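Local atomic coordinates of aeromonas extracellular serine protease (Aeromonas sobria, PDB entry 3WQB), a protein that preferentially cleaves peptide bonds after paired basic residues, one of them lysine, as a calcium-binding, furin-like secreted serine protease and probable virulence factor. Residues A[237-242]-A[505-510]; A[379-384]-A[552-557]; A[387-392]-A[455-460]. The protein carries 1 engineered substitution. All blocks are in the same frame, centred on the assembly; numbering follows the deposited sequence.

Contact 1 (A[237-242]-A[505-510])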
ATOM      1  N   PRO A 237      -3.800   1.043 -24.161  1.00 16.33           N
ATOM      2  CA  PRO A 237      -4.736   1.824 -23.360  1.00 16.06           C
ATOM      3  C   PRO A 237      -4.097   2.290 -22.059  1.00 15.08           C
ATOM      4  O   PRO A 237      -3.196   1.626 -21.532  1.00 15.14           O
ATOM      5  CB  PRO A 237      -5.867   0.836 -23.077  1.00 16.20           C
ATOM      6  CG  PRO A 237      -5.754  -0.193 -24.131  1.00 17.39           C
ATOM      7  CD  PRO A 237      -4.308  -0.309 -24.444  1.00 16.54           C
ATOM      8  N   LYS A 238      -4.572   3.420 -21.548  1.00 14.67           N
ATOM      9  CA  LYS A 238      -3.982   4.044 -20.363  1.00 14.54           C
ATOM     10  C   LYS A 238      -4.476   3.387 -19.065  1.00 13.63           C
ATOM     11  O   LYS A 238      -5.104   4.016 -18.210  1.00 13.87           O
ATOM     12  CB  LYS A 238      -4.230   5.552 -20.373  1.00 14.71           C
ATOM     13  CG  LYS A 238      -3.557   6.258 -21.549  1.00 17.48           C
ATOM     14  CD  LYS A 238      -3.962   7.722 -21.631  1.00 20.19           C
ATOM     15  CE  LYS A 238      -3.282   8.430 -22.803  1.00 23.49           C
ATOM     16  NZ  LYS A 238      -1.836   8.660 -22.566  1.00 26.76           N
ATOM     17  N   LEU A 239      -4.173   2.100 -18.943  1.00 12.85           N
ATOM     18  CA  LEU A 239      -4.434   1.317 -17.740  1.00 12.45           C
ATOM     19  C   LEU A 239      -3.167   1.258 -16.904  1.00 12.13           C
ATOM     20  O   LEU A 239      -2.068   1.262 -17.452  1.00 12.70           O
ATOM     21  CB  LEU A 239      -4.842  -0.098 -18.140  1.00 12.43           C
ATOM     22  CG  LEU A 239      -6.183  -0.195 -18.878  1.00 13.52           C
ATOM     23  CD1 LEU A 239      -6.427  -1.592 -19.391  1.00 13.83           C
ATOM     24  CD2 LEU A 239      -7.326   0.231 -17.975  1.00 13.75           C
ATOM     25  N   PRO A 240      -3.305   1.181 -15.571  1.00 11.47           N
ATOM     26  CA  PRO A 240      -2.098   1.126 -14.750  1.00 11.38           C
ATOM     27  C   PRO A 240      -1.272  -0.120 -15.046  1.00 11.56           C
ATOM     28  O   PRO A 240      -1.818  -1.206 -15.263  1.00 12.40           O
ATOM     29  CB  PRO A 240      -2.661   1.057 -13.323  1.00 11.09           C
ATOM     30  CG  PRO A 240      -4.016   0.433 -13.497  1.00 11.71           C
ATOM     31  CD  PRO A 240      -4.531   1.061 -14.759  1.00 12.16           C
ATOM     32  N   PHE A 241       0.045   0.031 -15.048  1.00 11.07           N
ATOM     33  CA  PHE A 241       0.902  -1.134 -15.144  1.00 11.34           C
ATOM     34  C   PHE A 241       0.787  -1.912 -13.825  1.00 11.28           C
ATOM     35  O   PHE A 241       0.570  -3.125 -13.815  1.00 11.91           O
ATOM     36  CB  PHE A 241       2.336  -0.688 -15.459  1.00 11.50           C
ATOM     37  CG  PHE A 241       3.253  -1.794 -15.939  1.00 11.18           C
ATOM     38  CD1 PHE A 241       2.802  -2.806 -16.789  1.00 11.55           C
ATOM     39  CD2 PHE A 241       4.595  -1.793 -15.567  1.00 11.50           C
ATOM     40  CE1 PHE A 241       3.679  -3.799 -17.246  1.00 11.30           C
ATOM     41  CE2 PHE A 241       5.473  -2.782 -16.017  1.00 12.86           C
ATOM     42  CZ  PHE A 241       5.012  -3.781 -16.865  1.00 11.60           C
ATOM     43  N   GLU A 242       0.915  -1.202 -12.710  1.00 11.47           N
ATOM     44  CA  GLU A 242       0.674  -1.784 -11.397  1.00 11.66           C
ATOM     45  C   GLU A 242      -0.726  -1.461 -10.898  1.00 11.76           C
ATOM     46  O   GLU A 242      -1.010  -0.342 -10.479  1.00 12.46           O
ATOM     47  CB  GLU A 242       1.717  -1.275 -10.416  1.00 11.72           C
ATOM     48  CG  GLU A 242       1.628  -1.864  -9.036  1.00 12.53           C
ATOM     49  CD  GLU A 242       2.836  -1.520  -8.236  1.00 13.33           C
ATOM     50  OE1 GLU A 242       3.802  -2.311  -8.279  1.00 14.85           O
ATOM     51  OE2 GLU A 242       2.836  -0.448  -7.598  1.00 14.66           O
ATOM     52  N   SER A 505      -7.480  -4.989 -13.479  1.00 10.76           N
ATOM     53  CA  SER A 505      -7.482  -4.408 -14.800  1.00 10.40           C
ATOM     54  C   SER A 505      -6.421  -5.108 -15.652  1.00 10.64           C
ATOM     55  O   SER A 505      -5.391  -5.540 -15.136  1.00 10.87           O
ATOM     56  CB  SER A 505      -7.220  -2.906 -14.686  1.00 10.51           C
ATOM     57  OG  SER A 505      -6.070  -2.632 -13.894  1.00 10.83           O
ATOM     58  N   PRO A 506      -6.671  -5.237 -16.964  1.00 10.92           N
ATOM     59  CA  PRO A 506      -5.723  -5.947 -17.823  1.00 11.29           C
ATOM     60  C   PRO A 506      -4.482  -5.113 -18.157  1.00 11.27           C
ATOM     61  O   PRO A 506      -4.439  -3.903 -17.886  1.00 11.25           O
ATOM     62  CB  PRO A 506      -6.548  -6.243 -19.084  1.00 11.76           C
ATOM     63  CG  PRO A 506      -7.564  -5.147 -19.125  1.00 11.08           C
ATOM     64  CD  PRO A 506      -7.893  -4.833 -17.689  1.00 11.13           C
ATOM     65  N   PHE A 507      -3.479  -5.767 -18.733  1.00 11.46           N
ATOM     66  CA  PHE A 507      -2.244  -5.107 -19.198  1.00 11.40           C
ATOM     67  C   PHE A 507      -1.439  -4.587 -18.017  1.00 11.14           C
ATOM     68  O   PHE A 507      -0.684  -3.619 -18.105  1.00 11.25           O
ATOM     69  CB  PHE A 507      -2.517  -4.016 -20.253  1.00 11.68           C
ATOM     70  CG  PHE A 507      -3.479  -4.451 -21.330  1.00 12.39           C
ATOM     71  CD1 PHE A 507      -3.470  -5.762 -21.818  1.00 13.50           C
ATOM     72  CD2 PHE A 507      -4.398  -3.552 -21.855  1.00 14.02           C
ATOM     73  CE1 PHE A 507      -4.375  -6.161 -22.803  1.00 14.22           C
ATOM     74  CE2 PHE A 507      -5.304  -3.947 -22.839  1.00 15.00           C
ATOM     75  CZ  PHE A 507      -5.287  -5.248 -23.316  1.00 14.26           C
ATOM     76  N   ASN A 508      -1.620  -5.277 -16.900  1.00 11.08           N
ATOM     77  CA  ASN A 508      -0.843  -5.043 -15.698  1.00 10.57           C
ATOM     78  C   ASN A 508       0.553  -5.656 -15.799  1.00 10.90           C
ATOM     79  O   ASN A 508       0.953  -6.148 -16.865  1.00 11.22           O
ATOM     80  CB  ASN A 508      -1.596  -5.621 -14.512  1.00 10.93           C
ATOM     81  CG  ASN A 508      -1.925  -7.072 -14.718  1.00 10.74           C
ATOM     82  OD1 ASN A 508      -1.033  -7.921 -14.743  1.00 11.53           O
ATOM     83  ND2 ASN A 508      -3.215  -7.368 -14.903  1.00 11.42           N
ATOM     84  N   SER A 509       1.296  -5.588 -14.702  1.00 11.14           N
ATOM     85  CA  SER A 509       2.703  -5.968 -14.688  1.00 11.47           C
ATOM     86  C   SER A 509       2.983  -7.456 -14.472  1.00 11.32           C
ATOM     87  O   SER A 509       4.137  -7.831 -14.271  1.00 11.91           O
ATOM     88  CB  SER A 509       3.465  -5.128 -13.655  1.00 11.32           C
ATOM     89  OG  SER A 509       3.116  -5.512 -12.336  1.00 12.71           O
ATOM     90  N   LEU A 510       1.950  -8.299 -14.517  1.00 11.24           N
ATOM     91  CA  LEU A 510       2.158  -9.749 -14.384  1.00 11.66           C
ATOM     92  C   LEU A 510       2.735 -10.375 -15.651  1.00 12.28           C
ATOM     93  O   LEU A 510       2.182 -11.330 -16.202  1.00 12.90           O
ATOM     94  CB  LEU A 510       0.870 -10.464 -13.953  1.00 11.41           C
ATOM     95  CG  LEU A 510       0.316 -10.065 -12.586  1.00 11.62           C
ATOM     96  CD1 LEU A 510      -0.998 -10.778 -12.326  1.00 12.82           C
ATOM     97  CD2 LEU A 510       1.331 -10.367 -11.487  1.00 11.99           C
TER
HETATM   98  O   HOH W   1      -1.013  -0.938 -18.840  1.00 14.38           O
HETATM   99  O   HOH W   2      -4.006  -2.627 -15.469  1.00 16.68           O

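Contact 2 (A[379-384]-A[552-557]). With CA (calcium ion), chain D.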
ATOM      1  N   VAL A 379     -11.437   3.896 -18.831  1.00 13.22           N
ATOM      2  CA  VAL A 379     -10.482   3.497 -19.849  1.00 13.92           C
ATOM      3  C   VAL A 379     -10.981   2.223 -20.514  1.00 13.87           C
ATOM      4  O   VAL A 379     -11.201   1.205 -19.851  1.00 14.18           O
ATOM      5  CB  VAL A 379      -9.081   3.277 -19.256  1.00 13.71           C
ATOM      6  CG1 VAL A 379      -8.105   2.872 -20.355  1.00 14.27           C
ATOM      7  CG2 VAL A 379      -8.602   4.534 -18.533  1.00 15.14           C
ATOM      8  N   MET A 380     -11.159   2.283 -21.829  1.00 14.47           N
ATOM      9  CA  MET A 380     -11.731   1.181 -22.588  1.00 15.07           C
ATOM     10  C   MET A 380     -10.652   0.339 -23.252  1.00 15.18           C
ATOM     11  O   MET A 380      -9.563   0.822 -23.561  1.00 16.03           O
ATOM     12  CB  MET A 380     -12.693   1.719 -23.651  1.00 15.77           C
ATOM     13  CG  MET A 380     -13.748   2.674 -23.115  1.00 16.58           C
ATOM     14  SD  MET A 380     -14.771   1.974 -21.801  1.00 19.68           S
ATOM     15  CE  MET A 380     -15.762   0.826 -22.755  1.00 18.91           C
ATOM     16  N   VAL A 381     -10.973  -0.933 -23.452  1.00 15.08           N
ATOM     17  CA  VAL A 381     -10.103  -1.870 -24.144  1.00 15.35           C
ATOM     18  C   VAL A 381     -10.861  -2.396 -25.347  1.00 15.87           C
ATOM     19  O   VAL A 381     -11.991  -2.873 -25.213  1.00 15.72           O
ATOM     20  CB  VAL A 381      -9.710  -3.056 -23.232  1.00 15.02           C
ATOM     21  CG1 VAL A 381      -8.905  -4.105 -23.999  1.00 16.09           C
ATOM     22  CG2 VAL A 381      -8.931  -2.564 -22.011  1.00 15.27           C
ATOM     23  N   SER A 382     -10.228  -2.292 -26.514  1.00 16.27           N
ATOM     24  CA  SER A 382     -10.812  -2.725 -27.777  1.00 17.99           C
ATOM     25  C   SER A 382     -10.146  -4.006 -28.263  1.00 17.42           C
ATOM     26  O   SER A 382      -8.919  -4.131 -28.232  1.00 18.04           O
ATOM     27  CB  SER A 382     -10.632  -1.630 -28.827  1.00 18.52           C
ATOM     28  OG  SER A 382     -11.170  -2.032 -30.069  1.00 22.28           O
ATOM     29  N   TYR A 383     -10.964  -4.955 -28.716  1.00 17.51           N
ATOM     30  CA  TYR A 383     -10.461  -6.160 -29.365  1.00 17.54           C
ATOM     31  C   TYR A 383     -11.527  -6.780 -30.245  1.00 17.77           C
ATOM     32  O   TYR A 383     -12.693  -6.414 -30.168  1.00 17.94           O
ATOM     33  CB  TYR A 383      -9.958  -7.181 -28.338  1.00 17.39           C
ATOM     34  CG  TYR A 383     -11.011  -7.828 -27.455  1.00 16.69           C
ATOM     35  CD1 TYR A 383     -11.423  -7.214 -26.277  1.00 15.86           C
ATOM     36  CD2 TYR A 383     -11.562  -9.067 -27.782  1.00 16.45           C
ATOM     37  CE1 TYR A 383     -12.366  -7.805 -25.447  1.00 15.28           C
ATOM     38  CE2 TYR A 383     -12.511  -9.678 -26.954  1.00 16.72           C
ATOM     39  CZ  TYR A 383     -12.904  -9.044 -25.782  1.00 15.40           C
ATOM     40  OH  TYR A 383     -13.826  -9.643 -24.944  1.00 15.96           O
ATOM     41  N   THR A 384     -11.108  -7.727 -31.077  1.00 18.09           N
ATOM     42  CA  THR A 384     -12.016  -8.463 -31.935  1.00 19.04           C
ATOM     43  C   THR A 384     -12.026  -9.913 -31.470  1.00 18.34           C
ATOM     44  O   THR A 384     -10.967 -10.537 -31.342  1.00 17.46           O
ATOM     45  CB  THR A 384     -11.567  -8.355 -33.413  1.00 19.57           C
ATOM     46  OG1 THR A 384     -11.488  -6.973 -33.781  1.00 21.66           O
ATOM     47  CG2 THR A 384     -12.536  -9.072 -34.360  1.00 20.26           C
ATOM     48  N   THR A 552     -12.344 -12.311 -18.311  1.00 11.71           N
ATOM     49  CA  THR A 552     -12.302 -12.272 -19.776  1.00 11.88           C
ATOM     50  C   THR A 552     -10.873 -12.081 -20.253  1.00 11.54           C
ATOM     51  O   THR A 552     -10.131 -11.279 -19.691  1.00 11.47           O
ATOM     52  CB  THR A 552     -13.138 -11.097 -20.336  1.00 12.17           C
ATOM     53  OG1 THR A 552     -14.423 -11.058 -19.705  1.00 13.06           O
ATOM     54  CG2 THR A 552     -13.348 -11.264 -21.830  1.00 13.38           C
ATOM     55  N   ASP A 553     -10.493 -12.824 -21.290  1.00 11.60           N
ATOM     56  CA  ASP A 553      -9.254 -12.577 -22.017  1.00 11.99           C
ATOM     57  C   ASP A 553      -9.573 -11.536 -23.092  1.00 12.14           C
ATOM     58  O   ASP A 553     -10.393 -11.781 -23.974  1.00 12.56           O
ATOM     59  CB  ASP A 553      -8.743 -13.908 -22.606  1.00 12.19           C
ATOM     60  CG  ASP A 553      -7.504 -13.751 -23.496  1.00 12.46           C
ATOM     61  OD1 ASP A 553      -7.288 -12.693 -24.132  1.00 13.59           O
ATOM     62  OD2 ASP A 553      -6.732 -14.724 -23.584  1.00 14.06           O
ATOM     63  N   VAL A 554      -8.953 -10.365 -22.985  1.00 12.15           N
ATOM     64  CA  VAL A 554      -9.335  -9.214 -23.802  1.00 12.36           C
ATOM     65  C   VAL A 554      -8.259  -8.777 -24.799  1.00 12.42           C
ATOM     66  O   VAL A 554      -8.240  -7.617 -25.218  1.00 13.11           O
ATOM     67  CB  VAL A 554      -9.767  -7.989 -22.925  1.00 12.19           C
ATOM     68  CG1 VAL A 554     -10.980  -8.335 -22.056  1.00 12.91           C
ATOM     69  CG2 VAL A 554      -8.600  -7.465 -22.080  1.00 13.07           C
ATOM     70  N   ALA A 555      -7.354  -9.685 -25.155  1.00 12.62           N
ATOM     71  CA  ALA A 555      -6.292  -9.326 -26.104  1.00 13.07           C
ATOM     72  C   ALA A 555      -5.679 -10.522 -26.798  1.00 13.89           C
ATOM     73  O   ALA A 555      -5.389 -11.537 -26.162  1.00 13.57           O
ATOM     74  CB  ALA A 555      -5.196  -8.535 -25.397  1.00 13.21           C
ATOM     75  N   ASN A 556      -5.446 -10.381 -28.103  1.00 14.74           N
ATOM     76  CA  ASN A 556      -4.650 -11.368 -28.827  1.00 16.29           C
ATOM     77  C   ASN A 556      -3.445 -10.765 -29.549  1.00 17.30           C
ATOM     78  O   ASN A 556      -2.663 -11.487 -30.171  1.00 18.79           O
ATOM     79  CB  ASN A 556      -5.511 -12.211 -29.783  1.00 16.60           C
ATOM     80  CG  ASN A 556      -6.238 -11.383 -30.826  1.00 16.89           C
ATOM     81  OD1 ASN A 556      -6.125 -10.160 -30.878  1.00 17.55           O
ATOM     82  ND2 ASN A 556      -7.011 -12.063 -31.660  1.00 18.31           N
ATOM     83  N   GLY A 557      -3.285  -9.449 -29.450  1.00 18.21           N
ATOM     84  CA  GLY A 557      -2.145  -8.784 -30.081  1.00 18.87           C
ATOM     85  C   GLY A 557      -0.889  -8.955 -29.247  1.00 19.17           C
ATOM     86  O   GLY A 557      -0.966  -9.113 -28.022  1.00 19.49           O
TER
HETATM   87 CA    CA D 902      -5.194 -13.659 -25.222  1.00 13.46          CA
HETATM   88  O   HOH W   3      -7.032  -5.702 -26.785  1.00 21.04           O
HETATM   89  O   HOH W   4      -8.164  -8.102 -31.248  1.00 26.16           O
HETATM   90  O   HOH W   5      -9.219 -11.286 -33.245  1.00 30.25           O

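Contact 3 (A[387-392]-A[455-460])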
ATOM      1  N   THR A 387     -15.253 -14.716 -33.231  1.00 23.37           N
ATOM      2  CA  THR A 387     -16.392 -14.685 -34.151  1.00 23.93           C
ATOM      3  C   THR A 387     -16.441 -13.377 -34.937  1.00 23.99           C
ATOM      4  O   THR A 387     -17.379 -13.135 -35.697  1.00 24.26           O
ATOM      5  CB  THR A 387     -17.741 -14.906 -33.427  1.00 24.04           C
ATOM      6  OG1 THR A 387     -17.928 -13.897 -32.427  1.00 24.37           O
ATOM      7  CG2 THR A 387     -17.793 -16.286 -32.787  1.00 24.88           C
ATOM      8  N   GLY A 388     -15.426 -12.536 -34.751  1.00 24.00           N
ATOM      9  CA  GLY A 388     -15.365 -11.247 -35.433  1.00 24.48           C
ATOM     10  C   GLY A 388     -16.257 -10.175 -34.825  1.00 24.49           C
ATOM     11  O   GLY A 388     -16.552  -9.172 -35.474  1.00 25.05           O
ATOM     12  N   LYS A 389     -16.701 -10.383 -33.584  1.00 24.43           N
ATOM     13  CA  LYS A 389     -17.422  -9.339 -32.852  1.00 24.12           C
ATOM     14  C   LYS A 389     -16.402  -8.343 -32.289  1.00 23.89           C
ATOM     15  O   LYS A 389     -15.496  -8.730 -31.549  1.00 23.85           O
ATOM     16  CB  LYS A 389     -18.279  -9.942 -31.730  1.00 24.29           C
ATOM     17  CG  LYS A 389     -19.111  -8.918 -30.941  1.00 25.11           C
ATOM     18  CD  LYS A 389     -20.059  -9.572 -29.942  1.00 25.68           C
ATOM     19  CE  LYS A 389     -19.329 -10.148 -28.738  1.00 25.68           C
ATOM     20  NZ  LYS A 389     -20.259 -10.823 -27.785  1.00 25.13           N
ATOM     21  N   VAL A 390     -16.537  -7.076 -32.668  1.00 23.69           N
ATOM     22  CA  VAL A 390     -15.653  -6.015 -32.184  1.00 23.26           C
ATOM     23  C   VAL A 390     -16.191  -5.525 -30.848  1.00 22.54           C
ATOM     24  O   VAL A 390     -17.316  -5.030 -30.767  1.00 22.81           O
ATOM     25  CB  VAL A 390     -15.570  -4.827 -33.176  1.00 23.62           C
ATOM     26  CG1 VAL A 390     -14.648  -3.734 -32.646  1.00 23.98           C
ATOM     27  CG2 VAL A 390     -15.095  -5.299 -34.546  1.00 23.90           C
ATOM     28  N   ARG A 391     -15.384  -5.673 -29.804  1.00 21.62           N
ATOM     29  CA  ARG A 391     -15.814  -5.327 -28.457  1.00 20.78           C
ATOM     30  C   ARG A 391     -15.059  -4.125 -27.919  1.00 20.39           C
ATOM     31  O   ARG A 391     -13.886  -3.935 -28.222  1.00 20.78           O
ATOM     32  CB  ARG A 391     -15.624  -6.511 -27.507  1.00 20.53           C
ATOM     33  CG  ARG A 391     -16.416  -7.764 -27.870  1.00 20.26           C
ATOM     34  CD  ARG A 391     -16.502  -8.711 -26.688  1.00 19.42           C
ATOM     35  NE  ARG A 391     -17.510  -8.277 -25.723  1.00 18.73           N
ATOM     36  CZ  ARG A 391     -17.432  -8.456 -24.405  1.00 19.02           C
ATOM     37  NH1 ARG A 391     -16.374  -9.044 -23.859  1.00 18.89           N
ATOM     38  NH2 ARG A 391     -18.410  -8.020 -23.624  1.00 19.68           N
ATOM     39  N   ASP A 392     -15.761  -3.314 -27.138  1.00 19.78           N
ATOM     40  CA  ASP A 392     -15.172  -2.211 -26.399  1.00 19.77           C
ATOM     41  C   ASP A 392     -15.596  -2.393 -24.958  1.00 18.86           C
ATOM     42  O   ASP A 392     -16.761  -2.176 -24.607  1.00 19.50           O
ATOM     43  CB  ASP A 392     -15.693  -0.874 -26.925  1.00 20.42           C
ATOM     44  CG  ASP A 392     -15.581  -0.752 -28.425  1.00 23.56           C
ATOM     45  OD1 ASP A 392     -14.479  -0.989 -28.961  1.00 27.75           O
ATOM     46  OD2 ASP A 392     -16.599  -0.416 -29.066  1.00 27.79           O
ATOM     47  N   VAL A 455      -9.610 -13.828 -26.479  1.00 13.60           N
ATOM     48  CA  VAL A 455     -10.490 -12.749 -26.976  1.00 13.90           C
ATOM     49  C   VAL A 455     -11.975 -13.125 -26.876  1.00 13.92           C
ATOM     50  O   VAL A 455     -12.696 -13.202 -27.876  1.00 14.53           O
ATOM     51  CB  VAL A 455     -10.089 -12.242 -28.414  1.00 13.80           C
ATOM     52  CG1 VAL A 455      -8.831 -11.404 -28.340  1.00 14.61           C
ATOM     53  CG2 VAL A 455      -9.920 -13.394 -29.445  1.00 14.17           C
ATOM     54  N   GLY A 456     -12.433 -13.350 -25.646  1.00 14.15           N
ATOM     55  CA  GLY A 456     -13.749 -13.940 -25.427  1.00 14.92           C
ATOM     56  C   GLY A 456     -14.915 -13.090 -25.878  1.00 15.37           C
ATOM     57  O   GLY A 456     -14.861 -11.862 -25.819  1.00 15.55           O
ATOM     58  N   ASN A 457     -15.976 -13.745 -26.335  1.00 16.04           N
ATOM     59  CA  ASN A 457     -17.210 -13.049 -26.681  1.00 17.00           C
ATOM     60  C   ASN A 457     -17.939 -12.486 -25.478  1.00 16.97           C
ATOM     61  O   ASN A 457     -18.681 -11.512 -25.596  1.00 17.53           O
ATOM     62  CB  ASN A 457     -18.144 -13.977 -27.453  1.00 17.38           C
ATOM     63  CG  ASN A 457     -17.871 -13.955 -28.933  1.00 20.24           C
ATOM     64  OD1 ASN A 457     -17.704 -12.892 -29.522  1.00 21.87           O
ATOM     65  ND2 ASN A 457     -17.833 -15.128 -29.544  1.00 22.57           N
ATOM     66  N   SER A 458     -17.729 -13.120 -24.328  1.00 16.91           N
ATOM     67  CA  SER A 458     -18.338 -12.714 -23.074  1.00 16.74           C
ATOM     68  C   SER A 458     -17.460 -13.257 -21.955  1.00 16.04           C
ATOM     69  O   SER A 458     -16.628 -14.127 -22.195  1.00 15.86           O
ATOM     70  CB  SER A 458     -19.760 -13.270 -22.944  1.00 16.97           C
ATOM     71  OG  SER A 458     -19.761 -14.682 -22.891  1.00 18.79           O
ATOM     72  N   PRO A 459     -17.641 -12.747 -20.726  1.00 15.85           N
ATOM     73  CA  PRO A 459     -16.828 -13.233 -19.622  1.00 15.64           C
ATOM     74  C   PRO A 459     -17.111 -14.680 -19.249  1.00 15.00           C
ATOM     75  O   PRO A 459     -18.223 -15.182 -19.427  1.00 16.26           O
ATOM     76  CB  PRO A 459     -17.236 -12.331 -18.460  1.00 15.73           C
ATOM     77  CG  PRO A 459     -17.771 -11.101 -19.088  1.00 17.00           C
ATOM     78  CD  PRO A 459     -18.435 -11.564 -20.348  1.00 15.95           C
ATOM     79  N   THR A 460     -16.079 -15.338 -18.744  1.00 14.23           N
ATOM     80  CA  THR A 460     -16.220 -16.586 -18.022  1.00 14.09           C
ATOM     81  C   THR A 460     -16.741 -16.185 -16.652  1.00 13.66           C
ATOM     82  O   THR A 460     -16.129 -15.372 -15.968  1.00 13.80           O
ATOM     83  CB  THR A 460     -14.857 -17.266 -17.918  1.00 13.68           C
ATOM     84  OG1 THR A 460     -14.340 -17.467 -19.239  1.00 14.36           O
ATOM     85  CG2 THR A 460     -14.944 -18.594 -17.183  1.00 14.45           C
TER

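Contact 1 (A[237-242]-A[505-510])
L239 pushes the CD1 branch of its side chain into the corner between P506 and F507, while F241 is covered by S509. L239 CD1 lies 3.7 Å from P506 CG and rests against P506 O at 3.4 Å. The same methyl reaches F507 CD2, also at 3.7 Å, and P237 CG adds a looser apolar touch on F507 CE2. Leucine suits this corner because a branched apolar side chain can touch P506 and F507 with one methyl.

The second cluster is a CH-pi contact: S509 CB stands over the centre of the F241 ring, 3.7 Å from the centroid and only 5° off the ring normal, and F507 O lies in the ring plane at its edge. F241 sends CG away from its backbone N (chi1 -165°), which lays the ring beneath S509. A serine works here because its small CB can settle on the ring while OG turns off to V182 O.

Two waters knit the backbones together. Water 1 bridges L239 O and F507 O; water 2 donates to P240 O and P506 O and accepts from S505 OG, which also bonds N243.

Behind this layer N508 shapes its own loop. Its ND2 donates almost straight to S505 O at 2.9 Å, in the carbonyl plane, and its OD1 accepts from L510 N at 3.0 Å, forming an Asx turn. P506 CB lies over one face of the F507 ring.

The contact joins the subtilisin domain to the P-domain. R232 of strand 228-233 bonds F507 O and N508 O; L230 of that strand and I223 of strand 222-225 pack on F241, and V381 of strand 379-384 meets both L239 and F507.

Contact 2 (A[379-384]-A[552-557])
Y383 lays one face of its ring on the backbone of V554, whose CA sits 3.7 Å above the ring plane, shifted toward the rim, in a CH-pi contact. D553 O approaches the ring obliquely. CG of Y383 lies between its backbone N and carbonyl carbon (chi1 68°), which directs the ring from strand 379-384 across the V554 side chain at about a right angle. Y383 CE1 meets V554 CB at 3.6 Å, and the phenol oxygen runs on to the CG2 methyl of T552. Tyrosine suits the place because its ring can cover V554 while OH reaches polar partners beyond, G456 O and R391 NH1. Two residues earlier on the same strand, V381 CG1 touches V554 CG2 at 3.9 Å, so V554 offers different branches to two residues of one strand face.

Polar atoms cross through water. Water 3 joins S382 O to V554 O. The flat amide of N556 is linked to T384 at both ends: OD1 through water 4 to the backbone N, ND2 through water 5 to the carbonyl O.

On the far side of the turn D553 grips calcium with both carboxylate oxygens, OD2 at 2.5 Å, and A555 O binds it at 2.3 Å. D553 OD1 also accepts from A555 N at 3.2 Å, making an Asx turn, and H483 bonds OD2. D454, D488, N578 and N579 complete the experimentally established site.

The chemistry divides by side. Calcium, whose charge probably keeps D553 ionised, is bound by D553 and A555; this probably fixes the bend that presents V554 to the apolar face of a subtilisin-domain strand, consistent with a link between metal binding in the P-domain and the interdomain packing.

Contact 3 (A[387-392]-A[455-460])
The tip of the beta hairpin formed by strands 379-384 and 390-396 closes on a P-domain loop, where T387, K389 and R391 gather round N457. N457 ND2 donates to T387 OG1 at 3.1 Å; with an N-H...O angle of 140° the bond is bent, although the hydroxyl lies near the amide plane. S385 OG ties in both partners, bonding T387 OG1 and N457 OD1. Threonine suits the place because its hydroxyl can accept from ND2 while also bonding S385, and its CG2 methyl lies against N457 ND2 at 3.4 Å.

K389 stretches over N457 to its carbonyl: NZ donates to N457 O at 2.8 Å, tilted 25° from the carbonyl plane. A bend at chi3 (73°) in an otherwise extended chain brings the ammonium there, and CE passes close to N457 OD1. Long and flexible, lysine can span from the exposed turn.

R391 meets the same oxygen differently. N457 O lies 3.4 Å above one face of the guanidinium, toward its rim, too poorly aligned with NE to be a hydrogen bond. Arginine's long chain lets it lay this face on the carbonyl while NH1 reaches Y383 OH.

Loop 455-460 leads from strand 451-452 into strand 460-466; P459 packs on E550 and T552 of strand 545-553, while R391 pairs by backbone with Y383 of strand 379-384.

In the fold
All three contacts join the subtilisin domain to the P-domain, and their chemistry changes from inside to outside. Contact 1 is buried, with apolar and ring packing plus bridging waters; contact 2 is largely buried, combining apolar packing with a calcium-bound turn; contact 3 lies at the surface and relies on charged and polar side chains. Contacts 2 and 3 use the two neighbouring strands of one hairpin, their centres 8 Å apart. Contact 1 borders contact 2, where L239 packs on V379 and F507 on A555, but does not touch contact 3, whose nearest atoms are about 9 Å away. Contact 2 thus stands between the other two along the interface.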